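Local coordinates for lactose Operon Repressor (Escherichia coli, PDB 1JYE), which probably represses transcription of the lactose operon by binding operator DNA, and releases it when inducer binds, at residues A183-P188 with F226-Q231; G252-I257 with S280-P285. The protein carries 1 engineered substitution. One frame throughout, in Å; residues are numbered along the deposited sequence.

Contact 1 and contact 2 lie in series along the chain, the first closing before the second opens, with centres about 14 Å apart and on the same side of the molecule. Both belong to the periplasmic binding protein-like domain. Contact 1 joins the inner sheet strand 182-186 to helix 222-234; contact 2 joins the following helix, 247-259, to the loop 280-285. The two helices pack directly together, with T229 OG1 3.3 Å from A253 CB and the F226 ring in a cation-pi contact with R255. A continuous path therefore runs from the parallel sheet through two helices to a loop at the subunit interface, where I283 meets I283 of the second subunit.

Contact 1. Residues A183-P188 with F226-Q231; sequences ALLAGP and FQQTMQ
L185 reaches from its strand to the helix with both methyl groups, and they divide between Q228 and T229. Its CG stands anti to the backbone N (chi1 175°), which carries the fork from the strand to the helix. L185 CD1 lies against the base of Q228, 3.8 Å from its CB and 4.0 Å from its CG, so it meets aliphatic carbon and not the amide. The two side chains run at about a right angle, the leucine pointing into the helix flank while the glutamine passes across it. Q228 starts toward the strand but is bent at chi2 (-56°), and its amide turns off elsewhere: OE1 is hydrogen-bonded to R216 on the neighbouring strand 214-217. That bond fixes the far end of a chain whose near end is apolar packing.

T229 is met by the other methyl, again with the side chains nearly perpendicular. L185 CD2 comes to 4.2 Å from T229 OG1, a looser touch than the one on Q228. The hydroxyl itself is hydrogen-bonded to the carbonyl O of G225, one turn earlier in the helix, so this buried polar atom is satisfied within the helix and can sit beside a methyl. T229 also packs on A253, A256 and M242, wedged between the sheet and helix 247-259.

The adjoining strand residues L184 and A186 turn instead to helix 192-207, and L185 is paired through its backbone with L243. Helix 222-234 links strand 214-217 to strand 241-244, passing over strand 182-186, which lies between them. Such a beta-alpha-beta crossover, packed against an inner strand of a parallel sheet with a helix layer on each face, is characteristic of the alpha/beta periplasmic binding protein-like fold.

Contact 2. Residues G252-I257 with S280-P285; sequences GAMRAI and SCYIPP
M254 meets Y282 in a Met-aromatic contact that ties helix 247-259 to the loop between strands 269-271 and 288-290 of the periplasmic binding protein-like domain. The sulfur M254 SD is 5.4 Å from the centroid of the Y282 ring and 65° off its normal, an oblique approach.

Along the helix, G252 comes first and gives its carbonyl O to A256 N, 3.0 Å away, an ordinary turn of alpha-helix. A253 faces helix 222-234, on a different flank from the loop. M254 then supplies the helix side of the contact. The side chain leaves the helix toward the loop and is extended through chi2 (168°); a bend at chi3 (61°) swings CE off the line of the chain and into the backbone of the loop. R255 follows and leads away: its NE makes a salt bridge with E259, and its side chain packs on S280 of the second subunit. A256 rests on F226 and M230, and I257 on L262 and I268, so within this segment M254 is the residue that carries the contact with the loop.

What receives M254 is a turn containing a cis peptide bond between I283 and P284. The carbonyl oxygens of I283 and P284 both approach the methyl group, M254 CE lying 3.4 Å from I283 O. Carbon next to sulfur is slightly polarised, so these oxygens may attract the methyl weakly. The end of the I283 side chain leads away from the helix and packs on I283 of the second subunit, which places the loop at the dimer interface. Apolar carbon of the loop also touches M254 CE, with Y282 CB at 4.0 Å and the ring atom P284 CD at 3.9 Å, while the nearest atom of the loop is P284 O, 3.3 Å from M254 CE.

Contact 1. Residues A183-P188 with F226-Q231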
loop_
_atom_site.group_PDB
_atom_site.type_symbol
_atom_site.label_atom_id
_atom_site.label_comp_id
_atom_site.label_asym_id
_atom_site.label_seq_id
_atom_site.Cartn_x
_atom_site.Cartn_y
_atom_site.Cartn_z
ATOM N N ALA A 183 -24.032 9.414 -8.611
ATOM C CA ALA A 183 -22.895 9.875 -9.392
ATOM C C ALA A 183 -21.850 8.769 -9.408
ATOM O O ALA A 183 -21.767 7.972 -8.470
ATOM C CB ALA A 183 -22.307 11.149 -8.786
ATOM N N LEU A 184 -21.066 8.719 -10.479
ATOM C CA LEU A 184 -20.028 7.710 -10.631
ATOM C C LEU A 184 -18.645 8.340 -10.674
ATOM O O LEU A 184 -18.445 9.368 -11.318
ATOM C CB LEU A 184 -20.229 6.924 -11.931
ATOM C CG LEU A 184 -21.606 6.313 -12.203
ATOM C CD1 LEU A 184 -21.581 5.606 -13.562
ATOM C CD2 LEU A 184 -21.976 5.345 -11.096
ATOM N N LEU A 185 -17.692 7.729 -9.978
ATOM C CA LEU A 185 -16.315 8.208 -9.999
ATOM C C LEU A 185 -15.492 7.001 -10.417
ATOM O O LEU A 185 -15.185 6.127 -9.604
ATOM C CB LEU A 185 -15.868 8.711 -8.622
ATOM C CG LEU A 185 -14.388 9.112 -8.535
ATOM C CD1 LEU A 185 -14.025 10.062 -9.673
ATOM C CD2 LEU A 185 -14.123 9.768 -7.187
ATOM N N ALA A 186 -15.153 6.961 -11.701
ATOM C CA ALA A 186 -14.405 5.852 -12.277
ATOM C C ALA A 186 -12.905 5.944 -12.073
ATOM O O ALA A 186 -12.369 7.008 -11.763
ATOM C CB ALA A 186 -14.712 5.756 -13.774
ATOM N N GLY A 187 -12.240 4.807 -12.244
ATOM C CA GLY A 187 -10.795 4.766 -12.142
ATOM C C GLY A 187 -10.269 5.251 -13.483
ATOM O O GLY A 187 -11.065 5.556 -14.372
ATOM N N PRO A 188 -8.946 5.332 -13.670
ATOM C CA PRO A 188 -8.394 5.795 -14.946
ATOM C C PRO A 188 -8.799 4.853 -16.077
ATOM O O PRO A 188 -8.505 3.661 -16.039
ATOM C CB PRO A 188 -6.890 5.817 -14.679
ATOM C CG PRO A 188 -6.710 4.711 -13.675
ATOM C CD PRO A 188 -7.878 4.914 -12.744
ATOM N N PHE A 226 -10.825 13.364 -4.169
ATOM C CA PHE A 226 -11.141 14.635 -3.532
ATOM C C PHE A 226 -11.390 15.718 -4.583
ATOM O O PHE A 226 -12.383 16.448 -4.519
ATOM C CB PHE A 226 -9.980 15.073 -2.636
ATOM C CG PHE A 226 -10.171 16.430 -2.021
ATOM C CD1 PHE A 226 -11.039 16.608 -0.950
ATOM C CD2 PHE A 226 -9.500 17.538 -2.532
ATOM C CE1 PHE A 226 -11.241 17.871 -0.394
ATOM C CE2 PHE A 226 -9.696 18.805 -1.983
ATOM C CZ PHE A 226 -10.568 18.970 -0.913
ATOM N N GLN A 227 -10.479 15.819 -5.544
ATOM C CA GLN A 227 -10.586 16.827 -6.596
ATOM C C GLN A 227 -11.834 16.658 -7.454
ATOM O O GLN A 227 -12.578 17.613 -7.673
ATOM C CB GLN A 227 -9.346 16.791 -7.487
ATOM C CG GLN A 227 -8.045 17.047 -6.740
ATOM C CD GLN A 227 -6.822 16.925 -7.629
ATOM O OE1 GLN A 227 -6.658 15.940 -8.349
ATOM N NE2 GLN A 227 -5.949 17.922 -7.571
ATOM N N GLN A 228 -12.065 15.445 -7.940
ATOM C CA GLN A 228 -13.230 15.192 -8.784
ATOM C C GLN A 228 -14.540 15.447 -8.055
ATOM O O GLN A 228 -15.481 16.016 -8.624
ATOM C CB GLN A 228 -13.199 13.754 -9.313
ATOM C CG GLN A 228 -12.075 13.497 -10.304
ATOM C CD GLN A 228 -12.126 14.449 -11.485
ATOM O OE1 GLN A 228 -13.162 14.590 -12.133
ATOM N NE2 GLN A 228 -11.005 15.104 -11.771
ATOM N N THR A 229 -14.609 15.031 -6.795
ATOM C CA THR A 229 -15.822 15.221 -6.015
ATOM C C THR A 229 -16.044 16.701 -5.709
ATOM O O THR A 229 -17.171 17.190 -5.781
ATOM C CB THR A 229 -15.768 14.405 -4.712
ATOM O OG1 THR A 229 -15.582 13.022 -5.040
ATOM C CG2 THR A 229 -17.067 14.557 -3.925
ATOM N N MET A 230 -14.975 17.417 -5.372
ATOM C CA MET A 230 -15.106 18.842 -5.090
ATOM C C MET A 230 -15.571 19.576 -6.343
ATOM O O MET A 230 -16.398 20.484 -6.268
ATOM C CB MET A 230 -13.773 19.436 -4.623
ATOM C CG MET A 230 -13.427 19.150 -3.171
ATOM S SD MET A 230 -14.684 19.749 -2.018
ATOM C CE MET A 230 -14.906 21.410 -2.584
ATOM N N GLN A 231 -15.042 19.181 -7.498
ATOM C CA GLN A 231 -15.417 19.823 -8.756
ATOM C C GLN A 231 -16.889 19.588 -9.062
ATOM O O GLN A 231 -17.586 20.486 -9.539
ATOM C CB GLN A 231 -14.550 19.297 -9.903
ATOM C CG GLN A 231 -13.080 19.676 -9.768
ATOM C CD GLN A 231 -12.230 19.208 -10.934
ATOM O OE1 GLN A 231 -11.002 19.302 -10.900
ATOM N NE2 GLN A 231 -12.879 18.705 -11.977
#

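Contact 2. Residues G252-I257 with S280-P285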
loop_
_atom_site.group_PDB
_atom_site.type_symbol
_atom_site.label_atom_id
_atom_site.label_comp_id
_atom_site.label_asym_id
_atom_site.label_seq_id
_atom_site.Cartn_x
_atom_site.Cartn_y
_atom_site.Cartn_z
ATOM N N GLY A 252 -11.025 10.143 -0.615
ATOM C CA GLY A 252 -10.943 11.503 -1.110
ATOM C C GLY A 252 -12.327 12.108 -1.269
ATOM O O GLY A 252 -12.552 13.260 -0.912
ATOM N N ALA A 253 -13.257 11.326 -1.810
ATOM C CA ALA A 253 -14.627 11.794 -2.001
ATOM C C ALA A 253 -15.253 12.126 -0.655
ATOM O O ALA A 253 -15.925 13.144 -0.502
ATOM C CB ALA A 253 -15.453 10.723 -2.711
ATOM N N MET A 254 -15.030 11.255 0.323
ATOM C CA MET A 254 -15.575 11.457 1.657
ATOM C C MET A 254 -15.047 12.752 2.264
ATOM O O MET A 254 -15.786 13.482 2.929
ATOM C CB MET A 254 -15.225 10.260 2.542
ATOM C CG MET A 254 -16.002 9.000 2.178
ATOM S SD MET A 254 -15.358 7.517 2.970
ATOM C CE MET A 254 -15.566 7.954 4.698
ATOM N N ARG A 255 -13.772 13.044 2.035
ATOM C CA ARG A 255 -13.201 14.277 2.558
ATOM C C ARG A 255 -13.857 15.476 1.874
ATOM O O ARG A 255 -14.189 16.464 2.526
ATOM C CB ARG A 255 -11.688 14.332 2.329
ATOM C CG ARG A 255 -11.092 15.657 2.787
ATOM C CD ARG A 255 -9.621 15.819 2.445
ATOM N NE ARG A 255 -9.266 17.237 2.489
ATOM C CZ ARG A 255 -8.341 17.808 1.727
ATOM N NH1 ARG A 255 -7.651 17.090 0.854
ATOM N NH2 ARG A 255 -8.137 19.118 1.809
ATOM N N ALA A 256 -14.052 15.384 0.562
ATOM C CA ALA A 256 -14.671 16.478 -0.186
ATOM C C ALA A 256 -16.081 16.736 0.337
ATOM O O ALA A 256 -16.470 17.880 0.574
ATOM C CB ALA A 256 -14.718 16.135 -1.676
ATOM N N ILE A 257 -16.841 15.663 0.511
ATOM C CA ILE A 257 -18.207 15.755 1.014
ATOM C C ILE A 257 -18.227 16.446 2.375
ATOM O O ILE A 257 -18.977 17.399 2.597
ATOM C CB ILE A 257 -18.827 14.346 1.151
ATOM C CG1 ILE A 257 -19.007 13.726 -0.238
ATOM C CG2 ILE A 257 -20.162 14.420 1.884
ATOM C CD1 ILE A 257 -19.289 12.235 -0.218
ATOM N N SER A 280 -11.804 0.021 6.928
ATOM C CA SER A 280 -12.599 -0.227 8.123
ATOM C C SER A 280 -12.423 0.899 9.138
ATOM O O SER A 280 -13.188 1.006 10.098
ATOM C CB SER A 280 -12.188 -1.555 8.760
ATOM O OG SER A 280 -10.834 -1.510 9.177
ATOM N N CYS A 281 -11.412 1.736 8.931
ATOM C CA CYS A 281 -11.159 2.835 9.853
ATOM C C CYS A 281 -11.316 4.224 9.253
ATOM O O CYS A 281 -10.847 5.209 9.818
ATOM C CB CYS A 281 -9.777 2.677 10.491
ATOM S SG CYS A 281 -9.731 1.328 11.688
ATOM N N TYR A 282 -11.962 4.310 8.094
ATOM C CA TYR A 282 -12.205 5.617 7.508
ATOM C C TYR A 282 -13.266 6.242 8.402
ATOM O O TYR A 282 -13.865 5.554 9.230
ATOM C CB TYR A 282 -12.744 5.497 6.076
ATOM C CG TYR A 282 -11.705 5.146 5.035
ATOM C CD1 TYR A 282 -10.350 5.056 5.365
ATOM C CD2 TYR A 282 -12.072 4.945 3.703
ATOM C CE1 TYR A 282 -9.393 4.782 4.396
ATOM C CE2 TYR A 282 -11.123 4.669 2.729
ATOM C CZ TYR A 282 -9.788 4.591 3.078
ATOM O OH TYR A 282 -8.844 4.339 2.113
ATOM N N ILE A 283 -13.505 7.538 8.238
ATOM C CA ILE A 283 -14.498 8.225 9.049
ATOM C C ILE A 283 -15.639 8.766 8.194
ATOM O O ILE A 283 -15.483 9.784 7.520
ATOM C CB ILE A 283 -13.862 9.399 9.822
ATOM C CG1 ILE A 283 -12.713 8.883 10.693
ATOM C CG2 ILE A 283 -14.917 10.089 10.677
ATOM C CD1 ILE A 283 -11.939 9.979 11.407
ATOM N N PRO A 284 -16.796 8.078 8.195
ATOM C CA PRO A 284 -17.057 6.843 8.944
ATOM C C PRO A 284 -16.601 5.616 8.152
ATOM O O PRO A 284 -16.230 5.736 6.982
ATOM C CB PRO A 284 -18.569 6.881 9.135
ATOM C CG PRO A 284 -19.034 7.482 7.860
ATOM C CD PRO A 284 -18.048 8.617 7.633
ATOM N N PRO A 285 -16.612 4.426 8.780
ATOM C CA PRO A 285 -16.192 3.202 8.087
ATOM C C PRO A 285 -16.898 3.063 6.743
ATOM O O PRO A 285 -18.109 3.258 6.637
ATOM C CB PRO A 285 -16.548 2.111 9.086
ATOM C CG PRO A 285 -16.206 2.786 10.393
ATOM C CD PRO A 285 -16.845 4.156 10.212
#